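Local coordinates for protein cathepsin L Propeptide (Toxoplasma gondii, PDB 3F75) that is a mainly helical cathepsin propeptide of the I29 inhibitor family, here associated with the chain of another protein, at residues S26-M31 / A47-N52; K34-E39 / F73-R78. One frame throughout, in Å; residues are numbered along the deposited sequence.

Interaction 1: residues S26-M31 / A47-N52; sequences SSFQAM and AIFKNN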
loop_
_atom_site.group_PDB
_atom_site.type_symbol
_atom_site.label_atom_id
_atom_site.label_comp_id
_atom_site.label_asym_id
_atom_site.label_seq_id
_atom_site.Cartn_x
_atom_site.Cartn_y
_atom_site.Cartn_z
ATOM N N SER B 26 -9.243 -26.320 3.207
ATOM C CA SER B 26 -8.521 -27.083 2.175
ATOM C C SER B 26 -8.440 -26.326 0.866
ATOM O O SER B 26 -7.390 -26.288 0.257
ATOM C CB SER B 26 -9.166 -28.447 1.933
ATOM O OG SER B 26 -9.159 -29.191 3.132
ATOM N N SER B 27 -9.546 -25.703 0.462
ATOM C CA SER B 27 -9.559 -24.843 -0.706
ATOM C C SER B 27 -8.585 -23.644 -0.554
ATOM O O SER B 27 -7.922 -23.249 -1.515
ATOM C CB SER B 27 -10.979 -24.342 -0.967
ATOM O OG SER B 27 -11.027 -23.592 -2.157
ATOM N N PHE B 28 -8.554 -23.047 0.638
ATOM C CA PHE B 28 -7.634 -21.963 0.974
ATOM C C PHE B 28 -6.188 -22.461 0.831
ATOM O O PHE B 28 -5.358 -21.786 0.227
ATOM C CB PHE B 28 -7.908 -21.469 2.413
ATOM C CG PHE B 28 -6.880 -20.505 2.951
ATOM C CD1 PHE B 28 -6.912 -19.167 2.605
ATOM C CD2 PHE B 28 -5.902 -20.936 3.834
ATOM C CE1 PHE B 28 -5.987 -18.265 3.121
ATOM C CE2 PHE B 28 -4.955 -20.047 4.344
ATOM C CZ PHE B 28 -4.996 -18.704 3.987
ATOM N N GLN B 29 -5.894 -23.628 1.391
ATOM C CA GLN B 29 -4.549 -24.204 1.310
ATOM C C GLN B 29 -4.144 -24.442 -0.144
ATOM O O GLN B 29 -3.023 -24.123 -0.533
ATOM C CB GLN B 29 -4.460 -25.521 2.089
ATOM C CG GLN B 29 -4.416 -25.352 3.594
ATOM C CD GLN B 29 -3.895 -26.590 4.303
ATOM O OE1 GLN B 29 -4.676 -27.373 4.823
ATOM N NE2 GLN B 29 -2.577 -26.768 4.328
ATOM N N ALA B 30 -5.067 -24.979 -0.942
ATOM C CA ALA B 30 -4.806 -25.255 -2.347
ATOM C C ALA B 30 -4.620 -23.975 -3.130
ATOM O O ALA B 30 -3.676 -23.841 -3.901
ATOM C CB ALA B 30 -5.960 -26.084 -2.969
ATOM N N MET B 31 -5.540 -23.036 -2.936
ATOM C CA MET B 31 -5.520 -21.809 -3.693
ATOM C C MET B 31 -4.238 -21.018 -3.417
ATOM O O MET B 31 -3.645 -20.470 -4.342
ATOM C CB MET B 31 -6.746 -20.962 -3.352
ATOM C CG MET B 31 -6.856 -19.701 -4.186
ATOM S SD MET B 31 -8.412 -18.888 -3.847
ATOM C CE MET B 31 -9.572 -20.085 -4.524
ATOM N N ALA B 47 -7.718 -22.382 13.050
ATOM C CA ALA B 47 -8.547 -21.619 13.980
ATOM C C ALA B 47 -8.601 -20.143 13.585
ATOM O O ALA B 47 -9.678 -19.543 13.588
ATOM C CB ALA B 47 -8.049 -21.776 15.420
ATOM N N ILE B 48 -7.455 -19.574 13.216
ATOM C CA ILE B 48 -7.392 -18.168 12.771
ATOM C C ILE B 48 -8.188 -17.976 11.484
ATOM O O ILE B 48 -8.968 -17.022 11.361
ATOM C CB ILE B 48 -5.942 -17.686 12.577
ATOM C CG1 ILE B 48 -5.225 -17.683 13.922
ATOM C CG2 ILE B 48 -5.896 -16.271 11.942
ATOM C CD1 ILE B 48 -3.699 -17.462 13.842
ATOM N N PHE B 49 -7.993 -18.897 10.542
ATOM C CA PHE B 49 -8.740 -18.910 9.284
ATOM C C PHE B 49 -10.254 -18.936 9.504
ATOM O O PHE B 49 -10.987 -18.136 8.912
ATOM C CB PHE B 49 -8.326 -20.105 8.410
ATOM C CG PHE B 49 -9.195 -20.280 7.185
ATOM C CD1 PHE B 49 -8.949 -19.553 6.035
ATOM C CD2 PHE B 49 -10.264 -21.176 7.191
ATOM C CE1 PHE B 49 -9.752 -19.703 4.917
ATOM C CE2 PHE B 49 -11.059 -21.330 6.086
ATOM C CZ PHE B 49 -10.809 -20.596 4.942
ATOM N N LYS B 50 -10.718 -19.843 10.354
ATOM C CA LYS B 50 -12.138 -19.925 10.666
ATOM C C LYS B 50 -12.652 -18.609 11.238
ATOM O O LYS B 50 -13.691 -18.109 10.816
ATOM C CB LYS B 50 -12.417 -21.042 11.667
ATOM C CG LYS B 50 -12.269 -22.421 11.080
ATOM C CD LYS B 50 -12.951 -23.462 11.952
ATOM C CE LYS B 50 -12.203 -23.740 13.243
ATOM N NZ LYS B 50 -12.979 -24.710 14.078
ATOM N N ASN B 51 -11.916 -18.048 12.188
ATOM C CA ASN B 51 -12.312 -16.781 12.783
ATOM C C ASN B 51 -12.413 -15.659 11.758
ATOM O O ASN B 51 -13.393 -14.892 11.765
ATOM C CB ASN B 51 -11.359 -16.380 13.906
ATOM C CG ASN B 51 -11.596 -17.180 15.190
ATOM O OD1 ASN B 51 -12.666 -17.772 15.390
ATOM N ND2 ASN B 51 -10.595 -17.201 16.060
ATOM N N ASN B 52 -11.426 -15.580 10.869
ATOM C CA ASN B 52 -11.448 -14.576 9.792
ATOM C C ASN B 52 -12.584 -14.805 8.791
ATOM O O ASN B 52 -13.228 -13.856 8.327
ATOM C CB ASN B 52 -10.129 -14.559 9.026
ATOM C CG ASN B 52 -8.973 -14.028 9.838
ATOM O OD1 ASN B 52 -9.156 -13.216 10.760
ATOM N ND2 ASN B 52 -7.754 -14.473 9.488
#

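Interaction 2: residues K34-E39 / F73-R78; sequences KSYATE and FGDLSR. With EDO (1,2-ethanediol), chain F.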
loop_
_atom_site.group_PDB
_atom_site.type_symbol
_atom_site.label_atom_id
_atom_site.label_comp_id
_atom_site.label_asym_id
_atom_site.label_seq_id
_atom_site.Cartn_x
_atom_site.Cartn_y
_atom_site.Cartn_z
ATOM N N LYS B 34 -0.649 -22.909 0.768
ATOM C CA LYS B 34 -0.289 -22.809 2.167
ATOM C C LYS B 34 -0.097 -24.206 2.735
ATOM O O LYS B 34 -0.999 -25.047 2.659
ATOM C CB LYS B 34 -1.378 -22.104 2.970
ATOM C CG LYS B 34 -1.728 -20.714 2.473
ATOM C CD LYS B 34 -0.882 -19.679 3.111
ATOM C CE LYS B 34 -1.321 -18.272 2.729
ATOM N NZ LYS B 34 -0.435 -17.295 3.417
ATOM N N SER B 35 1.082 -24.427 3.305
ATOM C CA SER B 35 1.414 -25.659 4.008
ATOM C C SER B 35 1.999 -25.318 5.367
ATOM O O SER B 35 2.439 -24.188 5.599
ATOM C CB SER B 35 2.421 -26.486 3.192
ATOM O OG SER B 35 3.640 -25.778 3.009
ATOM N N TYR B 36 2.002 -26.294 6.267
ATOM C CA TYR B 36 2.416 -26.056 7.625
ATOM C C TYR B 36 3.336 -27.153 8.128
ATOM O O TYR B 36 3.011 -28.344 8.036
ATOM C CB TYR B 36 1.190 -25.914 8.530
ATOM C CG TYR B 36 0.228 -24.870 7.995
ATOM C CD1 TYR B 36 0.491 -23.516 8.144
ATOM C CD2 TYR B 36 -0.922 -25.243 7.309
ATOM C CE1 TYR B 36 -0.379 -22.554 7.631
ATOM C CE2 TYR B 36 -1.800 -24.289 6.779
ATOM C CZ TYR B 36 -1.531 -22.954 6.946
ATOM O OH TYR B 36 -2.406 -22.016 6.434
ATOM N N ALA B 37 4.447 -26.707 8.717
ATOM C CA ALA B 37 5.534 -27.554 9.174
ATOM C C ALA B 37 5.251 -28.399 10.427
ATOM O O ALA B 37 5.969 -29.381 10.682
ATOM C CB ALA B 37 6.798 -26.683 9.369
ATOM N N THR B 38 4.252 -28.007 11.226
ATOM C CA THR B 38 3.826 -28.807 12.371
ATOM C C THR B 38 2.311 -28.906 12.427
ATOM O O THR B 38 1.612 -28.015 11.950
ATOM C CB THR B 38 4.277 -28.210 13.704
ATOM O OG1 THR B 38 3.557 -26.992 13.959
ATOM C CG2 THR B 38 5.782 -27.926 13.708
ATOM N N GLU B 39 1.804 -29.972 13.040
ATOM C CA GLU B 39 0.365 -30.116 13.218
ATOM C C GLU B 39 -0.159 -29.023 14.161
ATOM O O GLU B 39 -1.281 -28.550 13.978
ATOM C CB GLU B 39 -0.004 -31.516 13.722
ATOM C CG GLU B 39 -1.529 -31.882 13.648
ATOM C CD GLU B 39 -2.174 -31.742 12.254
ATOM O OE1 GLU B 39 -1.509 -31.961 11.220
ATOM O OE2 GLU B 39 -3.380 -31.407 12.197
ATOM N N PHE B 73 -3.883 -13.345 3.207
ATOM C CA PHE B 73 -3.680 -13.068 4.637
ATOM C C PHE B 73 -4.678 -13.814 5.520
ATOM O O PHE B 73 -4.734 -13.572 6.736
ATOM C CB PHE B 73 -3.852 -11.579 4.926
ATOM C CG PHE B 73 -3.008 -10.690 4.073
ATOM C CD1 PHE B 73 -1.625 -10.821 4.073
ATOM C CD2 PHE B 73 -3.580 -9.675 3.330
ATOM C CE1 PHE B 73 -0.830 -9.996 3.312
ATOM C CE2 PHE B 73 -2.771 -8.817 2.560
ATOM C CZ PHE B 73 -1.406 -8.986 2.550
ATOM N N GLY B 74 -5.443 -14.731 4.924
ATOM C CA GLY B 74 -6.552 -15.419 5.618
ATOM C C GLY B 74 -6.219 -16.203 6.881
ATOM O O GLY B 74 -7.074 -16.401 7.740
ATOM N N ASP B 75 -4.985 -16.664 6.995
ATOM C CA ASP B 75 -4.557 -17.444 8.165
ATOM C C ASP B 75 -3.682 -16.654 9.140
ATOM O O ASP B 75 -3.007 -17.252 9.981
ATOM C CB ASP B 75 -3.878 -18.763 7.723
ATOM C CG ASP B 75 -2.585 -18.550 6.928
ATOM O OD1 ASP B 75 -2.364 -17.446 6.398
ATOM O OD2 ASP B 75 -1.785 -19.513 6.824
ATOM N N LEU B 76 -3.758 -15.314 9.082
ATOM C CA LEU B 76 -3.014 -14.437 9.987
ATOM C C LEU B 76 -3.968 -13.668 10.900
ATOM O O LEU B 76 -5.051 -13.222 10.470
ATOM C CB LEU B 76 -2.195 -13.410 9.207
ATOM C CG LEU B 76 -1.299 -13.938 8.098
ATOM C CD1 LEU B 76 -0.690 -12.801 7.315
ATOM C CD2 LEU B 76 -0.202 -14.863 8.667
ATOM N N SER B 77 -3.551 -13.506 12.148
ATOM C CA SER B 77 -4.244 -12.651 13.101
ATOM C C SER B 77 -3.802 -11.225 12.860
ATOM O O SER B 77 -2.807 -10.985 12.156
ATOM C CB SER B 77 -3.860 -13.050 14.515
ATOM O OG SER B 77 -2.478 -12.777 14.746
ATOM N N ARG B 78 -4.512 -10.278 13.463
ATOM C CA ARG B 78 -4.156 -8.873 13.331
ATOM C C ARG B 78 -2.711 -8.609 13.763
ATOM O O ARG B 78 -1.979 -7.894 13.080
ATOM C CB ARG B 78 -5.108 -7.991 14.129
ATOM C CG ARG B 78 -4.660 -6.543 14.195
ATOM C CD ARG B 78 -5.783 -5.614 14.589
ATOM N NE ARG B 78 -5.299 -4.249 14.789
ATOM C CZ ARG B 78 -6.046 -3.239 15.244
ATOM N NH1 ARG B 78 -7.328 -3.429 15.563
ATOM N NH2 ARG B 78 -5.504 -2.032 15.407
HETATM C C1 EDO F . 2.707 -18.110 5.771
HETATM O O1 EDO F . 2.246 -18.034 4.407
HETATM C C2 EDO F . 1.537 -18.312 6.733
HETATM O O2 EDO F . 0.648 -19.288 6.182
#

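Interaction 1: residues S26-M31 / A47-N52
Phe-28 and Phe-49 carry the whole contact, and they do so by apolar packing of two rings. CE1 and CD1 of Phe-49 lie against the CB and CG end of Phe-28. CE1 is 3.6 Å from CG of Phe-28 and equally close to CB of the same residue. CD1 comes over one face of the Phe-28 ring, 3.8 Å above the plane and displaced toward the rim. The two side chains run antiparallel and overlap side by side. The overlap is uneven: Phe-49 reaches the base of Phe-28, while Phe-28 meets CD1, CE1 and CZ on one side of the Phe-49 ring.

As an aromatic pair the two are oblique. Their planes make 41°, and the ring centroids are 4.9 Å apart. The shapes of the two side chains are nearly alike. Each places CG opposite its own backbone nitrogen (chi1 171° in Phe-28 and 172° in Phe-49), which sends both rings into the gap between the helices. The nearest CA atoms across this gap, those of Phe-28 and Phe-49, are 8.9 Å from each other.

Both residues are buried, and the interface between the segments is small and free of charge. Helix 18-32 and helix 39-60 meet here close to the centre of the chain. Phe-25 meets the Phe-49 ring and Tyr-32 meets the Phe-28 ring, which extends the pair into an aromatic cluster. A salt bridge from Lys-50 to Glu-18 also joins the two helices, while Met-70, from the loop after strand 66-68, packs on Phe-49.

Interaction 2: residues K34-E39 / F73-R78
Asp-75 receives Tyr-36 and Lys-34 on its carboxylate. It is the third residue of a type I beta turn, Phe-73 to Leu-76, closed by Leu-76 N to Phe-73 O at 3.1 Å. The contact ties this turn to the loop between helix 18-32 and helix 39-60.

The Asp-75 side chain starts at CB, 3.8 Å from OH of Tyr-36. CG sits between the backbone nitrogen and the carbonyl carbon (chi1 64°), which turns the carboxylate toward the other loop. CG lies 3.5 Å from OH of Tyr-36, with O2 of a 1,2-ethanediol also near. OD1 forms a long salt bridge with NZ of Lys-34, at 3.6 Å. OD2 accepts a short hydrogen bond from OH of Tyr-36, at 2.6 Å. The phenol donor arrives on the anti side of OD2, 32° out of the carboxylate plane. OD2 lies at the edge of the Tyr-36 ring, close to its plane, and ring and carboxylate planes are 62° apart. The diol, probably from the crystallisation liquor, is a second donor to OD2. With a lysine and two hydroxyls around it, the buried carboxylate is probably charged.

Lys-34 bends at CG and then runs straight, which carries NZ to OD1. Its NZ also bonds to the carbonyl of His-72. Arg-45 of helix 39-60 holds the backbone oxygen of Asp-75 and packs on Tyr-36. The diol bridges the two charged side chains: its O1 accepts from NZ of Lys-34 at 3.0 Å, and its O2 donates to OD2 of Asp-75 at 2.5 Å.

Overall arrangement
Interaction 1 is the buried core contact and is wholly apolar. Interaction 2, farther from the chain centre and partly buried, is built from charge and hydrogen bonds. The first joins two helices. The second joins the loop connecting those helices to the loop that precedes helix 78-84. Their segments alternate along the chain, and their centres are about 8 Å apart. Two probable hydrogen bonds stitch them together: Gln-29 NE2 to Lys-34 O at 2.9 Å, and Asn-52 ND2 to Gly-74 O at 2.7 Å. Segment 73-78 also faces the other protein, where NH2 of Arg-78 salt-bridges to acidic carboxylate atoms of that chain.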